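Local structure of cystathionine beta-lyase family protein, YNBB B.subtilis ortholog (Clostridium acetobutylicum, 3HVY) at residues D[39-53]-D[294-306]. The protein probably acts as a pyridoxal phosphate-dependent lyase of the methionine gamma-lyase family, a putative cystathionine beta-lyase involved in aluminium resistance. Residues are numbered along the deposited sequence; the frame is centred on the assembly and turned at random.
Sequences DEIREYNQLKVLKAF and LFMAPHVTIEAVK. With EDO (1,2-ethanediol), chain Y.
Leu294 opens the interface by sliding its CD2 methyl past the ring of Phe53, which runs the opposite way, where the long helix 18-55 packs antiparallel on helix 287-317, the segment axes 8.5 Å apart at 168°. This buried helix pair of a PLP-dependent enzyme of the methionine gamma-lyase family lies against the second subunit. Leu294 also touches Val82, Tyr83 and Ile86 of helix 74-87. Phe295 follows as a knob among Gln46, Val49, Leu50 and Phe53. The ring presents its edge to the face of Phe53 in a T-shaped pair with planes at 79°, while Gln46 NE2 lies 3.6 Å above one of its faces, toward the rim.

That amide is fixed by its bond to the backbone: Gln46 NE2 donates to Phe295 O at 3.0 Å, in the carbonyl plane and nearly within its own amide plane. The helix is kinked here, and His299 N makes no bond to the turn before; instead a water accepts from His299 N and donates to Phe295 O and Gln46 OE1. Thr410 of the second subunit also binds Gln46 OE1.

Pro298 lies at the closest backbone approach, its CG against Val49 CG2 and Asn45 O, its CB against Asn45 CB. Next, the His299 ring runs alongside Arg42, ring and guanidinium planes only 13° apart, and its NE2 meets His299 of the second subunit. Ile302 supports the aliphatic part of Arg42, CG1 to CB 4.0 Å. Bent at chi3, Arg42 turns NH1 toward Glu303, joined by a water and a long salt bridge, while NE pairs with Asp412 of the second subunit. An ethanediol, probably from crystallisation, also binds Glu303. Finally, extended Lys306 crosses Asp39 at about a right angle, and its NZ forms a salt bridge with Asp39 OD1 at 2.7 Å, on that oxygen's syn side.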
loop_
_atom_site.group_PDB
_atom_site.type_symbol
_atom_site.label_atom_id
_atom_site.label_comp_id
_atom_site.label_asym_id
_atom_site.label_seq_id
_atom_site.Cartn_x
_atom_site.Cartn_y
_atom_site.Cartn_z
ATOM N N ASP D 39 -14.801 8.891 -31.084
ATOM C CA ASP D 39 -14.423 7.468 -31.071
ATOM C C ASP D 39 -13.233 7.181 -31.963
ATOM O O ASP D 39 -12.460 6.270 -31.692
ATOM C CB ASP D 39 -15.590 6.602 -31.487
ATOM C CG ASP D 39 -16.646 6.529 -30.440
ATOM O OD1 ASP D 39 -16.404 6.925 -29.282
ATOM O OD2 ASP D 39 -17.716 6.053 -30.815
ATOM N N GLU D 40 -13.154 7.911 -33.066
ATOM C CA GLU D 40 -12.033 7.811 -34.033
ATOM C C GLU D 40 -10.721 8.250 -33.416
ATOM O O GLU D 40 -9.693 7.591 -33.563
ATOM C CB GLU D 40 -12.323 8.669 -35.246
ATOM C CG GLU D 40 -13.520 8.138 -36.051
ATOM C CD GLU D 40 -13.938 9.101 -37.155
ATOM O OE1 GLU D 40 -13.228 10.106 -37.362
ATOM O OE2 GLU D 40 -14.984 8.856 -37.783
ATOM N N ILE D 41 -10.785 9.374 -32.704
ATOM C CA ILE D 41 -9.646 9.862 -31.963
ATOM C C ILE D 41 -9.267 8.897 -30.829
ATOM O O ILE D 41 -8.089 8.619 -30.623
ATOM C CB ILE D 41 -9.937 11.279 -31.407
ATOM C CG1 ILE D 41 -9.963 12.306 -32.552
ATOM C CG2 ILE D 41 -8.877 11.693 -30.389
ATOM C CD1 ILE D 41 -10.289 13.705 -32.086
ATOM N N ARG D 42 -10.254 8.365 -30.103
ATOM C CA ARG D 42 -9.986 7.469 -29.002
ATOM C C ARG D 42 -9.255 6.229 -29.467
ATOM O O ARG D 42 -8.369 5.727 -28.791
ATOM C CB ARG D 42 -11.324 7.024 -28.413
ATOM C CG ARG D 42 -11.206 6.199 -27.231
ATOM C CD ARG D 42 -12.582 5.852 -26.627
ATOM N NE ARG D 42 -13.322 5.056 -27.595
ATOM C CZ ARG D 42 -14.611 4.750 -27.526
ATOM N NH1 ARG D 42 -15.345 5.178 -26.544
ATOM N NH2 ARG D 42 -15.156 4.002 -28.472
ATOM N N GLU D 43 -9.677 5.701 -30.612
ATOM C CA GLU D 43 -9.098 4.495 -31.164
ATOM C C GLU D 43 -7.595 4.705 -31.493
ATOM O O GLU D 43 -6.723 3.858 -31.212
ATOM C CB GLU D 43 -9.881 4.168 -32.415
ATOM C CG GLU D 43 -9.393 2.966 -33.159
ATOM C CD GLU D 43 -10.205 2.706 -34.423
ATOM O OE1 GLU D 43 -10.140 3.532 -35.385
ATOM O OE2 GLU D 43 -10.845 1.631 -34.462
ATOM N N TYR D 44 -7.317 5.845 -32.114
ATOM C CA TYR D 44 -5.965 6.230 -32.412
ATOM C C TYR D 44 -5.117 6.303 -31.118
ATOM O O TYR D 44 -4.040 5.731 -31.015
ATOM C CB TYR D 44 -5.972 7.592 -33.096
ATOM C CG TYR D 44 -4.565 8.021 -33.409
ATOM C CD1 TYR D 44 -3.874 7.412 -34.433
ATOM C CD2 TYR D 44 -3.922 9.008 -32.667
ATOM C CE1 TYR D 44 -2.590 7.764 -34.732
ATOM C CE2 TYR D 44 -2.622 9.373 -32.962
ATOM C CZ TYR D 44 -1.964 8.735 -34.004
ATOM O OH TYR D 44 -0.677 9.029 -34.367
ATOM N N ASN D 45 -5.617 7.046 -30.143
ATOM C CA ASN D 45 -4.908 7.223 -28.896
ATOM C C ASN D 45 -4.766 5.933 -28.105
ATOM O O ASN D 45 -3.741 5.709 -27.497
ATOM C CB ASN D 45 -5.564 8.328 -28.080
ATOM C CG ASN D 45 -5.274 9.692 -28.636
ATOM O OD1 ASN D 45 -4.267 9.870 -29.321
ATOM N ND2 ASN D 45 -6.102 10.697 -28.291
ATOM N N GLN D 46 -5.757 5.060 -28.148
ATOM C CA GLN D 46 -5.596 3.801 -27.475
ATOM C C GLN D 46 -4.427 3.019 -28.087
ATOM O O GLN D 46 -3.647 2.370 -27.379
ATOM C CB GLN D 46 -6.876 2.964 -27.543
ATOM C CG GLN D 46 -6.724 1.613 -26.851
ATOM C CD GLN D 46 -6.865 1.731 -25.377
ATOM O OE1 GLN D 46 -7.979 1.785 -24.868
ATOM N NE2 GLN D 46 -5.732 1.779 -24.660
ATOM N N LEU D 47 -4.361 3.030 -29.408
ATOM C CA LEU D 47 -3.296 2.385 -30.145
ATOM C C LEU D 47 -1.943 3.029 -29.878
ATOM O O LEU D 47 -0.957 2.364 -29.667
ATOM C CB LEU D 47 -3.605 2.442 -31.641
ATOM C CG LEU D 47 -2.543 1.841 -32.577
ATOM C CD1 LEU D 47 -2.284 0.319 -32.285
ATOM C CD2 LEU D 47 -2.983 2.052 -34.027
ATOM N N LYS D 48 -1.887 4.351 -29.857
ATOM C CA LYS D 48 -0.624 5.036 -29.520
ATOM C C LYS D 48 -0.060 4.550 -28.154
ATOM O O LYS D 48 1.160 4.378 -27.963
ATOM C CB LYS D 48 -0.947 6.541 -29.498
ATOM C CG LYS D 48 0.056 7.455 -28.914
ATOM C CD LYS D 48 -0.162 8.935 -29.377
ATOM C CE LYS D 48 -1.377 9.639 -28.835
ATOM N NZ LYS D 48 -1.378 11.181 -29.104
ATOM N N VAL D 49 -0.949 4.387 -27.170
ATOM C CA VAL D 49 -0.530 4.009 -25.846
ATOM C C VAL D 49 -0.100 2.539 -25.836
ATOM O O VAL D 49 0.949 2.217 -25.311
ATOM C CB VAL D 49 -1.625 4.342 -24.744
ATOM C CG1 VAL D 49 -1.223 3.775 -23.422
ATOM C CG2 VAL D 49 -1.797 5.898 -24.599
ATOM N N LEU D 50 -0.887 1.665 -26.435
ATOM C CA LEU D 50 -0.550 0.265 -26.498
ATOM C C LEU D 50 0.838 0.096 -27.135
ATOM O O LEU D 50 1.699 -0.661 -26.637
ATOM C CB LEU D 50 -1.608 -0.469 -27.323
ATOM C CG LEU D 50 -1.389 -1.959 -27.557
ATOM C CD1 LEU D 50 -1.282 -2.694 -26.187
ATOM C CD2 LEU D 50 -2.488 -2.551 -28.479
ATOM N N LYS D 51 1.091 0.775 -28.242
ATOM C CA LYS D 51 2.408 0.633 -28.890
ATOM C C LYS D 51 3.552 1.066 -27.964
ATOM O O LYS D 51 4.613 0.468 -27.953
ATOM C CB LYS D 51 2.512 1.481 -30.155
ATOM C CG LYS D 51 1.681 1.038 -31.327
ATOM C CD LYS D 51 2.139 1.718 -32.627
ATOM C CE LYS D 51 2.255 3.229 -32.519
ATOM N NZ LYS D 51 2.610 3.872 -33.830
ATOM N N ALA D 52 3.357 2.168 -27.247
ATOM C CA ALA D 52 4.366 2.679 -26.315
ATOM C C ALA D 52 4.673 1.592 -25.219
ATOM O O ALA D 52 5.849 1.297 -24.899
ATOM C CB ALA D 52 3.896 3.997 -25.714
ATOM N N PHE D 53 3.631 0.959 -24.676
ATOM C CA PHE D 53 3.837 -0.116 -23.712
ATOM C C PHE D 53 4.715 -1.240 -24.302
ATOM O O PHE D 53 5.691 -1.693 -23.703
ATOM C CB PHE D 53 2.486 -0.708 -23.296
ATOM C CG PHE D 53 1.859 -0.060 -22.054
ATOM C CD1 PHE D 53 1.238 1.175 -22.118
ATOM C CD2 PHE D 53 1.858 -0.730 -20.843
ATOM C CE1 PHE D 53 0.660 1.741 -21.001
ATOM C CE2 PHE D 53 1.280 -0.185 -19.704
ATOM C CZ PHE D 53 0.692 1.065 -19.774
ATOM N N LEU D 294 -2.693 4.889 -17.110
ATOM C CA LEU D 294 -2.291 5.336 -18.451
ATOM C C LEU D 294 -2.975 4.559 -19.601
ATOM O O LEU D 294 -3.448 5.140 -20.587
ATOM C CB LEU D 294 -0.766 5.291 -18.573
ATOM C CG LEU D 294 -0.123 5.676 -19.897
ATOM C CD1 LEU D 294 -0.441 7.089 -20.194
ATOM C CD2 LEU D 294 1.372 5.431 -19.926
ATOM N N PHE D 295 -3.039 3.247 -19.468
ATOM C CA PHE D 295 -3.678 2.424 -20.462
ATOM C C PHE D 295 -5.149 2.744 -20.647
ATOM O O PHE D 295 -5.643 2.768 -21.787
ATOM C CB PHE D 295 -3.473 0.955 -20.150
ATOM C CG PHE D 295 -3.854 0.083 -21.268
ATOM C CD1 PHE D 295 -3.070 0.041 -22.407
ATOM C CD2 PHE D 295 -5.009 -0.653 -21.218
ATOM C CE1 PHE D 295 -3.418 -0.742 -23.476
ATOM C CE2 PHE D 295 -5.377 -1.439 -22.263
ATOM C CZ PHE D 295 -4.574 -1.468 -23.433
HETATM N N MSE D 296 -5.842 3.015 -19.540
HETATM C CA MSE D 296 -7.256 3.351 -19.580
HETATM C C MSE D 296 -7.514 4.854 -19.864
HETATM O O MSE D 296 -8.662 5.251 -20.045
HETATM C CB MSE D 296 -7.890 3.002 -18.224
HETATM C CG MSE D 296 -7.858 1.541 -17.803
HETATM SE SE MSE D 296 -8.448 1.431 -15.912
HETATM C CE MSE D 296 -9.919 2.740 -16.009
ATOM N N ALA D 297 -6.470 5.679 -19.882
ATOM C CA ALA D 297 -6.644 7.124 -20.034
ATOM C C ALA D 297 -7.283 7.625 -21.357
ATOM O O ALA D 297 -8.107 8.570 -21.329
ATOM C CB ALA D 297 -5.372 7.866 -19.722
ATOM N N PRO D 298 -6.851 7.078 -22.506
ATOM C CA PRO D 298 -7.499 7.495 -23.753
ATOM C C PRO D 298 -8.996 7.260 -23.740
ATOM O O PRO D 298 -9.751 8.024 -24.308
ATOM C CB PRO D 298 -6.847 6.567 -24.811
ATOM C CG PRO D 298 -5.478 6.302 -24.286
ATOM C CD PRO D 298 -5.754 6.110 -22.772
ATOM N N HIS D 299 -9.403 6.154 -23.142
ATOM C CA HIS D 299 -10.819 5.800 -23.023
ATOM C C HIS D 299 -11.574 6.686 -22.043
ATOM O O HIS D 299 -12.599 7.280 -22.376
ATOM C CB HIS D 299 -10.983 4.303 -22.662
ATOM C CG HIS D 299 -12.403 3.837 -22.624
ATOM N ND1 HIS D 299 -13.015 3.226 -23.700
ATOM C CD2 HIS D 299 -13.330 3.879 -21.631
ATOM C CE1 HIS D 299 -14.265 2.934 -23.372
ATOM N NE2 HIS D 299 -14.481 3.317 -22.127
ATOM N N VAL D 300 -11.102 6.727 -20.829
ATOM C CA VAL D 300 -11.736 7.519 -19.801
ATOM C C VAL D 300 -11.812 9.006 -20.162
ATOM O O VAL D 300 -12.842 9.657 -19.920
ATOM C CB VAL D 300 -11.076 7.271 -18.434
ATOM C CG1 VAL D 300 -11.667 8.203 -17.392
ATOM C CG2 VAL D 300 -11.340 5.774 -18.005
ATOM N N THR D 301 -10.767 9.517 -20.812
ATOM C CA THR D 301 -10.751 10.920 -21.264
ATOM C C THR D 301 -11.911 11.197 -22.189
ATOM O O THR D 301 -12.617 12.183 -21.992
ATOM C CB THR D 301 -9.402 11.297 -21.925
ATOM O OG1 THR D 301 -8.351 11.187 -20.958
ATOM C CG2 THR D 301 -9.398 12.674 -22.589
ATOM N N ILE D 302 -12.219 10.259 -23.098
ATOM C CA ILE D 302 -13.252 10.458 -24.064
ATOM C C ILE D 302 -14.625 10.254 -23.462
ATOM O O ILE D 302 -15.587 10.853 -23.917
ATOM C CB ILE D 302 -12.991 9.637 -25.339
ATOM C CG1 ILE D 302 -11.740 10.205 -26.056
ATOM C CG2 ILE D 302 -14.245 9.617 -26.356
ATOM C CD1 ILE D 302 -11.920 11.627 -26.634
ATOM N N GLU D 303 -14.732 9.462 -22.405
ATOM C CA GLU D 303 -15.977 9.431 -21.648
ATOM C C GLU D 303 -16.278 10.840 -21.086
ATOM O O GLU D 303 -17.425 11.298 -21.119
ATOM C CB GLU D 303 -15.907 8.440 -20.498
ATOM C CG GLU D 303 -15.778 6.964 -20.913
ATOM C CD GLU D 303 -16.948 6.494 -21.765
ATOM O OE1 GLU D 303 -18.088 6.480 -21.259
ATOM O OE2 GLU D 303 -16.729 6.129 -22.952
ATOM N N ALA D 304 -15.247 11.521 -20.603
ATOM C CA ALA D 304 -15.424 12.862 -20.001
ATOM C C ALA D 304 -15.733 13.883 -21.104
ATOM O O ALA D 304 -16.590 14.730 -20.934
ATOM C CB ALA D 304 -14.201 13.236 -19.196
ATOM N N VAL D 305 -15.077 13.760 -22.255
ATOM C CA VAL D 305 -15.377 14.589 -23.402
ATOM C C VAL D 305 -16.838 14.427 -23.810
ATOM O O VAL D 305 -17.536 15.425 -23.991
ATOM C CB VAL D 305 -14.434 14.368 -24.594
ATOM C CG1 VAL D 305 -14.840 15.267 -25.798
ATOM C CG2 VAL D 305 -12.925 14.641 -24.235
ATOM N N LYS D 306 -17.316 13.192 -23.956
ATOM C CA LYS D 306 -18.706 12.942 -24.287
ATOM C C LYS D 306 -19.632 13.558 -23.282
ATOM O O LYS D 306 -20.632 14.088 -23.665
ATOM C CB LYS D 306 -18.953 11.456 -24.439
ATOM C CG LYS D 306 -18.296 10.885 -25.700
ATOM C CD LYS D 306 -18.610 9.354 -25.844
ATOM C CE LYS D 306 -17.906 8.764 -27.079
ATOM N NZ LYS D 306 -18.261 7.356 -27.436
HETATM C C1 EDO Y . -20.281 5.368 -24.001
HETATM O O1 EDO Y . -20.015 5.400 -22.608
HETATM C C2 EDO Y . -19.346 6.324 -24.699
HETATM O O2 EDO Y . -18.124 5.714 -25.147
HETATM O O HOH W 1 -14.592 6.465 -24.237
HETATM O O HOH W 2 -8.448 9.473 -26.417
HETATM O O HOH W 3 -10.430 3.084 -25.756
HETATM O O HOH W 4 -7.816 3.643 -23.004
#